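Local coordinates for putative Zn-dependent exopeptidase (Bacteroides vulgatus ATCC 8482, PDB 3GUX), which probably acts as a zinc-dependent aminopeptidase of the M28 family, removing residues from the N-terminal end of peptides, at residues V134-L137 and L138-R142. Residues are numbered along the deposited sequence; the frame is centred on the assembly and turned at random.
Sequences VGVL and LEIAR
V136 and I140 run alongside each other, one turn apart on helix 131-146 of the alpha/beta phosphorylase/hydrolase-like fold of the M28 family, CG1 of V136 3.9 Å from CD1 of I140. CD1 of I140 also meets CD2 of L137 (4.1 Å), whose side chain runs across it at a slant. On a different side of the helix, V134 CG1 touches L138 CD1 at 4.1 Å; L138 CG sits beside the backbone N (chi1 -74°), which brings it over V134 O. Beneath these pairs run the helical hydrogen bonds, from L138 N to V134 O (2.9 Å) through A141 N to L137 O (2.8 Å). F157 of strand 152-158 packs on V134, L137 and L138, while L56 of helix 47-62 covers V134 and L138. On another face, E139 bends at chi2 (60°) and its carboxylate is gripped side-on by R142, and also hydrogen-bonded to Q143 NE2, S28 OG and D25 N, tying this helix to the start of helix 26-37. A glutamine here removes the charge, and its NH2 would probably be set against an N-H of R142. R142 NE reaches E139 OE1 at 2.8 Å, nearly in the guanidinium plane, and NH2 meets the syn lone pair of E139 OE2 at 2.9 Å.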
ATOM      1  N   VAL A 134       1.507  -2.015   5.245  1.00 10.26           N
ATOM      2  CA  VAL A 134       2.854  -1.458   5.280  1.00  9.20           C
ATOM      3  C   VAL A 134       3.910  -2.585   5.340  1.00 11.18           C
ATOM      4  O   VAL A 134       4.934  -2.536   4.649  1.00 11.56           O
ATOM      5  CB  VAL A 134       3.068  -0.484   6.465  1.00  8.84           C
ATOM      6  CG1 VAL A 134       4.557  -0.120   6.598  1.00  6.16           C
ATOM      7  CG2 VAL A 134       2.208   0.775   6.311  1.00  6.49           C
ATOM      8  N   GLY A 135       3.677  -3.566   6.207  1.00  9.77           N
ATOM      9  CA  GLY A 135       4.579  -4.686   6.334  1.00 12.11           C
ATOM     10  C   GLY A 135       4.808  -5.478   5.059  1.00 12.08           C
ATOM     11  O   GLY A 135       5.938  -5.834   4.736  1.00 12.45           O
ATOM     12  N   VAL A 136       3.731  -5.750   4.334  1.00 12.34           N
ATOM     13  CA  VAL A 136       3.837  -6.438   3.065  1.00 10.68           C
ATOM     14  C   VAL A 136       4.648  -5.591   2.073  1.00 12.77           C
ATOM     15  O   VAL A 136       5.494  -6.101   1.349  1.00 12.05           O
ATOM     16  CB  VAL A 136       2.459  -6.690   2.479  1.00 13.10           C
ATOM     17  CG1 VAL A 136       2.584  -7.145   1.045  1.00  7.11           C
ATOM     18  CG2 VAL A 136       1.712  -7.689   3.282  1.00 10.98           C
ATOM     19  N   LEU A 137       4.408  -4.289   2.040  1.00 12.93           N
ATOM     20  CA  LEU A 137       5.135  -3.413   1.121  1.00 10.43           C
ATOM     21  C   LEU A 137       6.633  -3.282   1.435  1.00 10.21           C
ATOM     22  O   LEU A 137       7.453  -3.147   0.507  1.00 11.29           O
ATOM     23  CB  LEU A 137       4.439  -2.042   1.033  1.00 12.62           C
ATOM     24  CG  LEU A 137       3.066  -2.066   0.333  1.00 13.10           C
ATOM     25  CD1 LEU A 137       2.459  -0.662   0.208  1.00  8.01           C
ATOM     26  CD2 LEU A 137       3.143  -2.739  -1.050  1.00  9.02           C
ATOM     27  N   LEU A 138       6.994  -3.305   2.718  1.00 10.96           N
ATOM     28  CA  LEU A 138       8.404  -3.263   3.108  1.00 10.24           C
ATOM     29  C   LEU A 138       9.092  -4.511   2.588  1.00 10.52           C
ATOM     30  O   LEU A 138      10.185  -4.422   2.041  1.00 11.39           O
ATOM     31  CB  LEU A 138       8.580  -3.172   4.627  1.00  9.53           C
ATOM     32  CG  LEU A 138       8.270  -1.833   5.313  1.00 15.15           C
ATOM     33  CD1 LEU A 138       8.257  -1.974   6.834  1.00  9.52           C
ATOM     34  CD2 LEU A 138       9.256  -0.752   4.894  1.00 12.69           C
ATOM     35  N   GLU A 139       8.440  -5.671   2.737  1.00 10.96           N
ATOM     36  CA  GLU A 139       9.010  -6.919   2.232  1.00 13.89           C
ATOM     37  C   GLU A 139       9.099  -6.862   0.713  1.00 12.91           C
ATOM     38  O   GLU A 139      10.070  -7.344   0.162  1.00 13.53           O
ATOM     39  CB  GLU A 139       8.226  -8.155   2.703  1.00 15.33           C
ATOM     40  CG  GLU A 139       8.623  -9.459   2.028  1.00 12.57           C
ATOM     41  CD  GLU A 139      10.100  -9.858   2.231  1.00 19.41           C
ATOM     42  OE1 GLU A 139      10.845  -9.245   3.040  1.00 19.66           O
ATOM     43  OE2 GLU A 139      10.514 -10.820   1.571  1.00 12.88           O
ATOM     44  N   ILE A 140       8.111  -6.274   0.035  1.00 12.58           N
ATOM     45  CA  ILE A 140       8.212  -6.092  -1.437  1.00 12.09           C
ATOM     46  C   ILE A 140       9.406  -5.167  -1.790  1.00 10.74           C
ATOM     47  O   ILE A 140      10.148  -5.447  -2.728  1.00 12.08           O
ATOM     48  CB  ILE A 140       6.890  -5.631  -2.055  1.00 13.33           C
ATOM     49  CG1 ILE A 140       5.861  -6.764  -1.961  1.00 15.99           C
ATOM     50  CG2 ILE A 140       7.078  -5.199  -3.532  1.00  7.25           C
ATOM     51  CD1 ILE A 140       4.471  -6.383  -2.310  1.00 13.99           C
ATOM     52  N   ALA A 141       9.616  -4.124  -0.989  1.00 13.82           N
ATOM     53  CA  ALA A 141      10.751  -3.206  -1.159  1.00 13.71           C
ATOM     54  C   ALA A 141      12.088  -3.957  -1.105  1.00 14.45           C
ATOM     55  O   ALA A 141      12.950  -3.795  -1.973  1.00 13.40           O
ATOM     56  CB  ALA A 141      10.722  -2.094  -0.088  1.00 11.70           C
ATOM     57  N   ARG A 142      12.229  -4.794  -0.083  1.00 13.75           N
ATOM     58  CA  ARG A 142      13.426  -5.572   0.131  1.00 13.92           C
ATOM     59  C   ARG A 142      13.714  -6.476  -1.079  1.00 13.41           C
ATOM     60  O   ARG A 142      14.862  -6.619  -1.487  1.00 15.36           O
ATOM     61  CB  ARG A 142      13.276  -6.387   1.423  1.00 13.97           C
ATOM     62  CG  ARG A 142      14.568  -7.134   1.830  1.00 17.40           C
ATOM     63  CD  ARG A 142      14.419  -7.921   3.128  1.00 14.38           C
ATOM     64  NE  ARG A 142      13.617  -9.138   2.971  1.00 13.29           N
ATOM     65  CZ  ARG A 142      14.071 -10.314   2.550  1.00 20.70           C
ATOM     66  NH1 ARG A 142      15.349 -10.480   2.197  1.00 25.31           N
ATOM     67  NH2 ARG A 142      13.239 -11.352   2.442  1.00 18.37           N
TER